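Local coordinates for uncharacterized protein (Chondromyces crocatus, PDB 6I86) that is of unknown function but comes from the crocagin gene cluster and probably takes part in the biosynthesis of this ribosomally made, post-translationally modified peptide, at residues S15-F20 with D37-I42; C25-P30 with W43-A48; A31-N36 with C98-P103. All coordinates share one frame; numbering follows the deposited sequence.

In the fold
From the N terminus, strand 17-22 runs into a loop, then the short helix 30-34 and helix 38-47. Contact 1 closes a 16-residue loop by bringing helix 38-47 back onto strand 17-22. Contact 2 closes a loop of 12 by joining the turn after that strand to the later part of the same helix. Contact 3 reaches across 61 residues, from helix 30-34 to the end of strand 94-99, which neighbours 17-22 in the antiparallel sheet. Each crosses the other two, and none nests. Leu19 and Ile42 of contact 1 meet Ile27 of contact 2, and Phe32 lies between 25-30 and helix 38-47, joining the turn and both helices; Leu19 and Cys98 supply the sheet side.

Contact 1: residues S15-F20 with D37-I42; sequences STWILF and DAVDRI
Trp17 and Leu19, two residues apart on strand 17-22, turn to helix 38-47 and receive Val39 and Ile42 from it. The contact is wholly apolar. Ile42 sits across both strand residues. Ile42 CG2, anti to the backbone N, lies 4.0 Å from Trp17 CZ3 and also reaches CD2 of Leu19. The other branch starts beside the backbone N (chi1 -64°) and runs out extended, which sets Ile42 CD1 4.0 Å from Leu19 CD1; these two side chains meet at about a right angle. Val39, one helical turn earlier, offers its CG2 branch to the far rim of the indole, 4.0 Å from Trp17 CH2. Both methyls come obliquely to the six-membered end of Trp17. The Trp17-Val39 pair lies toward the solvent side, whereas Leu19 and Ile42 are buried.

The polar ends of Trp17 and Arg41 find their partners outside this apolar patch. NE1 of Trp17 donates to Gln55 OE1 on the adjacent strand 51-55, which probably helps fix the rotation of the indole. Arg41, on another side of the helix, bonds through NH1 to Phe32 O and through NH2 to Asn36 O, and makes a cation-pi contact with the Phe32 ring.

The axes of 17-20 and 38-42 pass 12.6 Å apart at 52°, a gap filled by the indole and the branched side chains. This is a helix laid obliquely over one face of an antiparallel sheet, within the helical connection between neighbouring strands 17-22 and 51-55.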
loop_
_atom_site.group_PDB
_atom_site.type_symbol
_atom_site.label_atom_id
_atom_site.label_comp_id
_atom_site.label_asym_id
_atom_site.label_seq_id
_atom_site.Cartn_x
_atom_site.Cartn_y
_atom_site.Cartn_z
ATOM N N SER A 15 -12.862 1.179 -2.066
ATOM C CA SER A 15 -13.778 0.458 -2.935
ATOM C C SER A 15 -13.095 -0.210 -4.119
ATOM O O SER A 15 -13.619 -1.204 -4.629
ATOM C CB SER A 15 -14.875 1.400 -3.456
ATOM O OG SER A 15 -14.334 2.427 -4.269
ATOM N N THR A 16 -11.945 0.300 -4.564
ATOM C CA THR A 16 -11.247 -0.286 -5.703
ATOM C C THR A 16 -9.737 -0.322 -5.486
ATOM O O THR A 16 -9.141 -1.402 -5.436
ATOM C CB THR A 16 -11.566 0.480 -6.993
ATOM O OG1 THR A 16 -11.388 1.885 -6.776
ATOM C CG2 THR A 16 -12.995 0.224 -7.447
ATOM N N TRP A 17 -9.106 0.844 -5.355
ATOM C CA TRP A 17 -7.653 0.945 -5.339
ATOM C C TRP A 17 -7.156 1.640 -4.079
ATOM O O TRP A 17 -7.622 2.733 -3.738
ATOM C CB TRP A 17 -7.144 1.704 -6.566
ATOM C CG TRP A 17 -7.303 0.971 -7.857
ATOM C CD1 TRP A 17 -7.685 -0.328 -8.029
ATOM C CD2 TRP A 17 -7.061 1.494 -9.166
ATOM N NE1 TRP A 17 -7.703 -0.642 -9.366
ATOM C CE2 TRP A 17 -7.323 0.461 -10.086
ATOM C CE3 TRP A 17 -6.651 2.740 -9.649
ATOM C CZ2 TRP A 17 -7.189 0.635 -11.462
ATOM C CZ3 TRP A 17 -6.518 2.912 -11.014
ATOM C CH2 TRP A 17 -6.786 1.866 -11.905
ATOM N N ILE A 18 -6.199 1.007 -3.404
ATOM C CA ILE A 18 -5.355 1.659 -2.410
ATOM C C ILE A 18 -4.013 1.937 -3.071
ATOM O O ILE A 18 -3.445 1.056 -3.728
ATOM C CB ILE A 18 -5.185 0.788 -1.154
ATOM C CG1 ILE A 18 -6.546 0.494 -0.523
ATOM C CG2 ILE A 18 -4.275 1.471 -0.151
ATOM C CD1 ILE A 18 -6.542 -0.677 0.440
ATOM N N LEU A 19 -3.509 3.159 -2.918
ATOM C CA LEU A 19 -2.330 3.614 -3.645
ATOM C C LEU A 19 -1.231 4.008 -2.671
ATOM O O LEU A 19 -1.474 4.767 -1.729
ATOM C CB LEU A 19 -2.679 4.795 -4.558
ATOM C CG LEU A 19 -3.826 4.559 -5.542
ATOM C CD1 LEU A 19 -4.271 5.873 -6.166
ATOM C CD2 LEU A 19 -3.431 3.556 -6.619
ATOM N N PHE A 20 -0.025 3.496 -2.907
ATOM C CA PHE A 20 1.151 3.794 -2.101
ATOM C C PHE A 20 2.148 4.568 -2.948
ATOM O O PHE A 20 2.402 4.201 -4.096
ATOM C CB PHE A 20 1.820 2.516 -1.585
ATOM C CG PHE A 20 1.158 1.920 -0.381
ATOM C CD1 PHE A 20 -0.201 2.055 -0.172
ATOM C CD2 PHE A 20 1.905 1.222 0.548
ATOM C CE1 PHE A 20 -0.802 1.503 0.939
ATOM C CE2 PHE A 20 1.309 0.672 1.656
ATOM C CZ PHE A 20 -0.047 0.811 1.854
ATOM N N ASP A 37 -8.601 12.278 -16.917
ATOM C CA ASP A 37 -7.828 11.053 -17.132
ATOM C C ASP A 37 -6.831 10.803 -16.009
ATOM O O ASP A 37 -5.712 10.340 -16.239
ATOM C CB ASP A 37 -7.110 11.068 -18.481
ATOM C CG ASP A 37 -8.058 11.223 -19.635
ATOM O OD1 ASP A 37 -9.228 10.809 -19.503
ATOM O OD2 ASP A 37 -7.622 11.740 -20.680
ATOM N N ALA A 38 -7.238 11.111 -14.777
ATOM C CA ALA A 38 -6.403 10.755 -13.639
ATOM C C ALA A 38 -6.165 9.254 -13.585
ATOM O O ALA A 38 -5.099 8.811 -13.144
ATOM C CB ALA A 38 -7.040 11.247 -12.341
ATOM N N VAL A 39 -7.131 8.460 -14.057
ATOM C CA VAL A 39 -6.993 7.008 -14.027
ATOM C C VAL A 39 -5.863 6.553 -14.946
ATOM O O VAL A 39 -5.135 5.604 -14.629
ATOM C CB VAL A 39 -8.335 6.339 -14.387
ATOM C CG1 VAL A 39 -8.729 6.633 -15.833
ATOM C CG2 VAL A 39 -8.268 4.841 -14.135
ATOM N N ASP A 40 -5.694 7.218 -16.092
ATOM C CA ASP A 40 -4.573 6.889 -16.966
ATOM C C ASP A 40 -3.254 7.321 -16.348
ATOM O O ASP A 40 -2.235 6.636 -16.497
ATOM C CB ASP A 40 -4.750 7.542 -18.337
ATOM C CG ASP A 40 -5.864 6.914 -19.144
ATOM O OD1 ASP A 40 -6.441 7.607 -20.007
ATOM O OD2 ASP A 40 -6.160 5.722 -18.916
ATOM N N ARG A 41 -3.252 8.456 -15.648
ATOM C CA ARG A 41 -2.012 8.960 -15.072
ATOM C C ARG A 41 -1.615 8.180 -13.826
ATOM O O ARG A 41 -0.428 8.128 -13.484
ATOM C CB ARG A 41 -2.148 10.453 -14.775
ATOM C CG ARG A 41 -2.149 11.307 -16.035
ATOM C CD ARG A 41 -2.291 12.792 -15.747
ATOM N NE ARG A 41 -3.678 13.168 -15.500
ATOM C CZ ARG A 41 -4.150 13.556 -14.320
ATOM N NH1 ARG A 41 -3.343 13.634 -13.271
ATOM N NH2 ARG A 41 -5.430 13.874 -14.191
ATOM N N ILE A 42 -2.581 7.567 -13.138
ATOM C CA ILE A 42 -2.248 6.628 -12.069
ATOM C C ILE A 42 -1.496 5.431 -12.638
ATOM O O ILE A 42 -0.475 4.996 -12.093
ATOM C CB ILE A 42 -3.518 6.185 -11.318
ATOM C CG1 ILE A 42 -4.170 7.369 -10.604
ATOM C CG2 ILE A 42 -3.193 5.082 -10.326
ATOM C CD1 ILE A 42 -5.385 6.987 -9.793
#

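Contact 2: residues C25-P30 with W43-A48; sequences CSINSP and WRLKIA
Leu45 pushes its CD1 methyl among Cys25, Ser26 and Ile27, so that one branch of one leucine touches three successive residues of the turn. The closest approaches are from Cys25 SG and Ile27 CB, each 3.8 Å from Leu45 CD1. CD2 of Leu45 lies nearest the sulfur, 4.0 Å from Cys25 SG, and the thiol group thus lies against both ends of the leucine fork. At the solvent side OG of Ser26 comes to 4.1 Å from Leu45 CD1, a plain van der Waals neighbour. SG of Cys25, anti to the backbone N (chi1 -175°), is thereby carried toward Leu45. Ile27 meets the leucine with its own branch carbon, CB, while its CD1 extends toward Leu19 and Ile42 in the interior.

The turn at 26-27 is a single 3-10 segment, with Asn28 N bonded to Cys25 O at 2.9 Å and Ser29 N to Ser26 O; it carries the chain from strand 17-22 into helix 30-34. Facing it is the last part of helix 38-47, whose bond from Ala48 N to Arg44 O comes as the chain leaves helical geometry. The contact therefore packs a tight turn against the C-terminal end of a helix, beside the edge strand 51-55 of the antiparallel sheet.

Phe32 fills in next to this pair, touching Ser26, Ile27 and Leu45, and Leu51 of strand 51-55 packs on both Ile27 and Leu45. Glu50 adds a further neighbour to Cys25 and Leu45. The turn is fastened on its other side by Asn28, whose ND2 bonds to Ala23 O and to Asn106 OD1.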
loop_
_atom_site.group_PDB
_atom_site.type_symbol
_atom_site.label_atom_id
_atom_site.label_comp_id
_atom_site.label_asym_id
_atom_site.label_seq_id
_atom_site.Cartn_x
_atom_site.Cartn_y
_atom_site.Cartn_z
ATOM N N CYS A 25 5.353 12.641 -4.636
ATOM C CA CYS A 25 4.803 12.248 -5.927
ATOM C C CYS A 25 3.684 13.198 -6.340
ATOM O O CYS A 25 2.957 13.734 -5.498
ATOM C CB CYS A 25 4.282 10.810 -5.868
ATOM S SG CYS A 25 3.702 10.153 -7.453
ATOM N N SER A 26 3.557 13.408 -7.656
ATOM C CA SER A 26 2.566 14.344 -8.177
ATOM C C SER A 26 1.152 13.975 -7.750
ATOM O O SER A 26 0.298 14.856 -7.603
ATOM C CB SER A 26 2.654 14.400 -9.704
ATOM O OG SER A 26 2.366 13.137 -10.278
ATOM N N ILE A 27 0.888 12.682 -7.537
ATOM C CA ILE A 27 -0.441 12.235 -7.140
ATOM C C ILE A 27 -0.849 12.789 -5.779
ATOM O O ILE A 27 -2.041 12.812 -5.453
ATOM C CB ILE A 27 -0.494 10.692 -7.152
ATOM C CG1 ILE A 27 -1.943 10.197 -7.110
ATOM C CG2 ILE A 27 0.318 10.116 -6.005
ATOM C CD1 ILE A 27 -2.098 8.721 -7.410
ATOM N N ASN A 28 0.110 13.248 -4.974
ATOM C CA ASN A 28 -0.170 13.784 -3.650
ATOM C C ASN A 28 -0.482 15.279 -3.678
ATOM O O ASN A 28 -0.347 15.951 -2.649
ATOM C CB ASN A 28 1.006 13.505 -2.710
ATOM C CG ASN A 28 0.585 13.434 -1.251
ATOM O OD1 ASN A 28 -0.569 13.142 -0.941
ATOM N ND2 ASN A 28 1.525 13.696 -0.348
ATOM N N SER A 29 -0.890 15.812 -4.825
ATOM C CA SER A 29 -1.251 17.214 -4.964
ATOM C C SER A 29 -2.606 17.331 -5.644
ATOM O O SER A 29 -2.995 16.450 -6.417
ATOM C CB SER A 29 -0.196 17.985 -5.774
ATOM O OG SER A 29 1.025 18.075 -5.061
ATOM N N PRO A 30 -3.355 18.400 -5.360
ATOM C CA PRO A 30 -4.692 18.532 -5.965
ATOM C C PRO A 30 -4.672 18.691 -7.477
ATOM O O PRO A 30 -5.636 18.289 -8.141
ATOM C CB PRO A 30 -5.269 19.777 -5.273
ATOM C CG PRO A 30 -4.479 19.922 -4.009
ATOM C CD PRO A 30 -3.104 19.430 -4.338
ATOM N N TRP A 43 -1.994 4.879 -13.749
ATOM C CA TRP A 43 -1.359 3.706 -14.342
ATOM C C TRP A 43 0.038 4.028 -14.854
ATOM O O TRP A 43 0.933 3.175 -14.812
ATOM C CB TRP A 43 -2.225 3.150 -15.470
ATOM C CG TRP A 43 -1.891 1.737 -15.821
ATOM C CD1 TRP A 43 -1.212 1.300 -16.921
ATOM C CD2 TRP A 43 -2.204 0.570 -15.053
ATOM N NE1 TRP A 43 -1.094 -0.069 -16.890
ATOM C CE2 TRP A 43 -1.694 -0.541 -15.753
ATOM C CE3 TRP A 43 -2.872 0.358 -13.844
ATOM C CZ2 TRP A 43 -1.832 -1.844 -15.283
ATOM C CZ3 TRP A 43 -3.007 -0.934 -13.379
ATOM C CH2 TRP A 43 -2.490 -2.020 -14.097
ATOM N N ARG A 44 0.244 5.248 -15.354
ATOM C CA ARG A 44 1.577 5.640 -15.797
ATOM C C ARG A 44 2.540 5.744 -14.623
ATOM O O ARG A 44 3.712 5.365 -14.739
ATOM C CB ARG A 44 1.514 6.961 -16.555
ATOM C CG ARG A 44 0.823 6.855 -17.888
ATOM C CD ARG A 44 1.422 7.835 -18.860
ATOM N NE ARG A 44 1.141 9.224 -18.511
ATOM C CZ ARG A 44 0.010 9.853 -18.819
ATOM N NH1 ARG A 44 -0.948 9.211 -19.475
ATOM N NH2 ARG A 44 -0.162 11.120 -18.473
ATOM N N LEU A 45 2.068 6.260 -13.487
ATOM C CA LEU A 45 2.896 6.272 -12.287
ATOM C C LEU A 45 3.226 4.855 -11.835
ATOM O O LEU A 45 4.346 4.584 -11.385
ATOM C CB LEU A 45 2.195 7.047 -11.170
ATOM C CG LEU A 45 2.139 8.568 -11.306
ATOM C CD1 LEU A 45 1.303 9.179 -10.188
ATOM C CD2 LEU A 45 3.543 9.154 -11.313
ATOM N N LYS A 46 2.263 3.936 -11.954
ATOM C CA LYS A 46 2.529 2.541 -11.617
ATOM C C LYS A 46 3.572 1.944 -12.551
ATOM O O LYS A 46 4.503 1.259 -12.108
ATOM C CB LYS A 46 1.236 1.727 -11.672
ATOM C CG LYS A 46 1.446 0.235 -11.472
ATOM C CD LYS A 46 0.146 -0.539 -11.596
ATOM C CE LYS A 46 0.403 -1.941 -12.120
ATOM N NZ LYS A 46 1.538 -2.593 -11.412
ATOM N N ILE A 47 3.426 2.187 -13.857
ATOM C CA ILE A 47 4.396 1.683 -14.825
ATOM C C ILE A 47 5.788 2.218 -14.514
ATOM O O ILE A 47 6.789 1.502 -14.642
ATOM C CB ILE A 47 3.955 2.045 -16.258
ATOM C CG1 ILE A 47 2.689 1.276 -16.639
ATOM C CG2 ILE A 47 5.065 1.755 -17.259
ATOM C CD1 ILE A 47 2.114 1.673 -17.981
ATOM N N ALA A 48 5.872 3.477 -14.086
ATOM C CA ALA A 48 7.145 4.119 -13.783
ATOM C C ALA A 48 7.661 3.793 -12.387
ATOM O O ALA A 48 8.659 4.384 -11.961
ATOM C CB ALA A 48 7.022 5.636 -13.951
#

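Contact 3: residues A31-N36 with C98-P103; sequences AFWSTN and CTTDEP
The backbones of 31-36 and 98-103 come closest at Trp33 and Pro103, whose CA atoms are 7.5 Å apart, and the indole fills the interval. Pro103 lays its CB over the middle of the ring system: it is 3.4 Å from the centroid of the Trp33 five-membered ring and 15° off the normal, a close CH-pi contact. The opposite face is partly covered by the preceding residue, with Phe32 CD1 3.6 Å above the Trp33 plane, so the indole is held between a proline and a phenyl edge. Trp33 CG stands beside the backbone N (chi1 -61°) and chi2 is 86°, which directs the six-membered ring at the strand end. There Cys98 SG approaches obliquely, 4.2 Å from Trp33 CZ2, as a sulfur-aromatic contact, and Thr100 CG2 comes in near the ring plane, 4.4 Å from Trp33 CH2. The indole N-H is used elsewhere, by Ile27 O. Thr99, turned away from the tryptophan, shapes the strand exit as an ST motif: its OG1 accepts from Glu102 N at 2.8 Å and more weakly from Asp101 N.

With an alanine in place of Trp33, Pro103 would probably lose the ring beneath it, Ile27 O its indole donor, and a gap would open between helix 30-34 and the end of strand 94-99. Since the contact itself has no polar bond across it, it probably rests on dispersion and CH-pi attraction, while the single polar indole atom is satisfied by the neighbouring turn, which would help keep the ring from flipping.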
loop_
_atom_site.group_PDB
_atom_site.type_symbol
_atom_site.label_atom_id
_atom_site.label_comp_id
_atom_site.label_asym_id
_atom_site.label_seq_id
_atom_site.Cartn_x
_atom_site.Cartn_y
_atom_site.Cartn_z
ATOM N N ALA A 31 -3.606 19.263 -8.043
ATOM C CA ALA A 31 -3.551 19.461 -9.489
ATOM C C ALA A 31 -3.598 18.138 -10.243
ATOM O O ALA A 31 -4.065 18.092 -11.386
ATOM C CB ALA A 31 -2.293 20.242 -9.865
ATOM N N PHE A 32 -3.115 17.060 -9.623
ATOM C CA PHE A 32 -3.179 15.745 -10.254
ATOM C C PHE A 32 -4.623 15.327 -10.508
ATOM O O PHE A 32 -4.946 14.803 -11.580
ATOM C CB PHE A 32 -2.466 14.715 -9.374
ATOM C CG PHE A 32 -2.394 13.335 -9.974
ATOM C CD1 PHE A 32 -3.465 12.458 -9.872
ATOM C CD2 PHE A 32 -1.245 12.905 -10.618
ATOM C CE1 PHE A 32 -3.398 11.188 -10.419
ATOM C CE2 PHE A 32 -1.170 11.636 -11.163
ATOM C CZ PHE A 32 -2.249 10.777 -11.063
ATOM N N TRP A 33 -5.505 15.556 -9.537
ATOM C CA TRP A 33 -6.859 15.024 -9.593
ATOM C C TRP A 33 -7.866 15.989 -10.203
ATOM O O TRP A 33 -8.953 15.557 -10.601
ATOM C CB TRP A 33 -7.316 14.631 -8.186
ATOM C CG TRP A 33 -6.450 13.573 -7.581
ATOM C CD1 TRP A 33 -5.288 13.760 -6.886
ATOM C CD2 TRP A 33 -6.661 12.158 -7.635
ATOM N NE1 TRP A 33 -4.769 12.550 -6.498
ATOM C CE2 TRP A 33 -5.593 11.550 -6.946
ATOM C CE3 TRP A 33 -7.653 11.345 -8.193
ATOM C CZ2 TRP A 33 -5.491 10.168 -6.798
ATOM C CZ3 TRP A 33 -7.547 9.975 -8.047
ATOM C CH2 TRP A 33 -6.475 9.400 -7.356
ATOM N N SER A 34 -7.534 17.278 -10.294
ATOM C CA SER A 34 -8.466 18.259 -10.835
ATOM C C SER A 34 -8.600 18.181 -12.352
ATOM O O SER A 34 -9.609 18.646 -12.891
ATOM C CB SER A 34 -8.040 19.672 -10.428
ATOM O OG SER A 34 -6.828 20.039 -11.060
ATOM N N THR A 35 -7.618 17.617 -13.048
ATOM C CA THR A 35 -7.680 17.470 -14.495
ATOM C C THR A 35 -8.054 16.036 -14.871
ATOM O O THR A 35 -8.035 15.122 -14.044
ATOM C CB THR A 35 -6.354 17.878 -15.147
ATOM O OG1 THR A 35 -6.440 17.690 -16.564
ATOM C CG2 THR A 35 -5.205 17.052 -14.606
ATOM N N ASN A 36 -8.389 15.851 -16.146
ATOM C CA ASN A 36 -9.039 14.636 -16.616
ATOM C C ASN A 36 -8.044 13.485 -16.769
ATOM O O ASN A 36 -6.825 13.665 -16.757
ATOM C CB ASN A 36 -9.753 14.898 -17.943
ATOM C CG ASN A 36 -8.804 15.348 -19.037
ATOM O OD1 ASN A 36 -8.267 16.455 -18.989
ATOM N ND2 ASN A 36 -8.597 14.494 -20.033
ATOM N N CYS A 98 -3.110 6.740 -0.286
ATOM C CA CYS A 98 -4.422 7.313 -0.546
ATOM C C CYS A 98 -5.282 6.243 -1.210
ATOM O O CYS A 98 -4.854 5.101 -1.392
ATOM C CB CYS A 98 -4.311 8.579 -1.403
ATOM S SG CYS A 98 -4.286 8.299 -3.182
ATOM N N THR A 99 -6.515 6.614 -1.547
ATOM C CA THR A 99 -7.407 5.769 -2.327
ATOM C C THR A 99 -8.009 6.609 -3.444
ATOM O O THR A 99 -7.931 7.839 -3.434
ATOM C CB THR A 99 -8.528 5.154 -1.470
ATOM O OG1 THR A 99 -9.531 6.143 -1.211
ATOM C CG2 THR A 99 -7.986 4.620 -0.145
ATOM N N THR A 100 -8.609 5.934 -4.425
ATOM C CA THR A 100 -9.363 6.664 -5.434
ATOM C C THR A 100 -10.652 7.247 -4.871
ATOM O O THR A 100 -11.270 8.091 -5.529
ATOM C CB THR A 100 -9.672 5.764 -6.634
ATOM O OG1 THR A 100 -10.257 4.537 -6.181
ATOM C CG2 THR A 100 -8.399 5.464 -7.415
ATOM N N ASP A 101 -11.064 6.822 -3.675
ATOM C CA ASP A 101 -12.202 7.439 -3.003
ATOM C C ASP A 101 -11.794 8.716 -2.274
ATOM O O ASP A 101 -12.553 9.691 -2.253
ATOM C CB ASP A 101 -12.840 6.449 -2.024
ATOM C CG ASP A 101 -13.283 5.162 -2.694
ATOM O OD1 ASP A 101 -13.893 5.238 -3.781
ATOM O OD2 ASP A 101 -13.038 4.073 -2.129
ATOM N N GLU A 102 -10.602 8.725 -1.672
ATOM C CA GLU A 102 -10.097 9.864 -0.903
ATOM C C GLU A 102 -8.700 10.214 -1.397
ATOM O O GLU A 102 -7.695 9.829 -0.784
ATOM C CB GLU A 102 -10.086 9.561 0.597
ATOM C CG GLU A 102 -11.401 9.027 1.132
ATOM C CD GLU A 102 -11.390 8.851 2.636
ATOM O OE1 GLU A 102 -11.275 9.867 3.351
ATOM O OE2 GLU A 102 -11.495 7.697 3.102
ATOM N N PRO A 103 -8.599 10.944 -2.512
ATOM C CA PRO A 103 -7.269 11.305 -3.038
ATOM C C PRO A 103 -6.449 12.187 -2.109
ATOM O O PRO A 103 -5.217 12.198 -2.224
ATOM C CB PRO A 103 -7.594 12.033 -4.351
ATOM C CG PRO A 103 -9.051 12.372 -4.281
ATOM C CD PRO A 103 -9.684 11.321 -3.432
#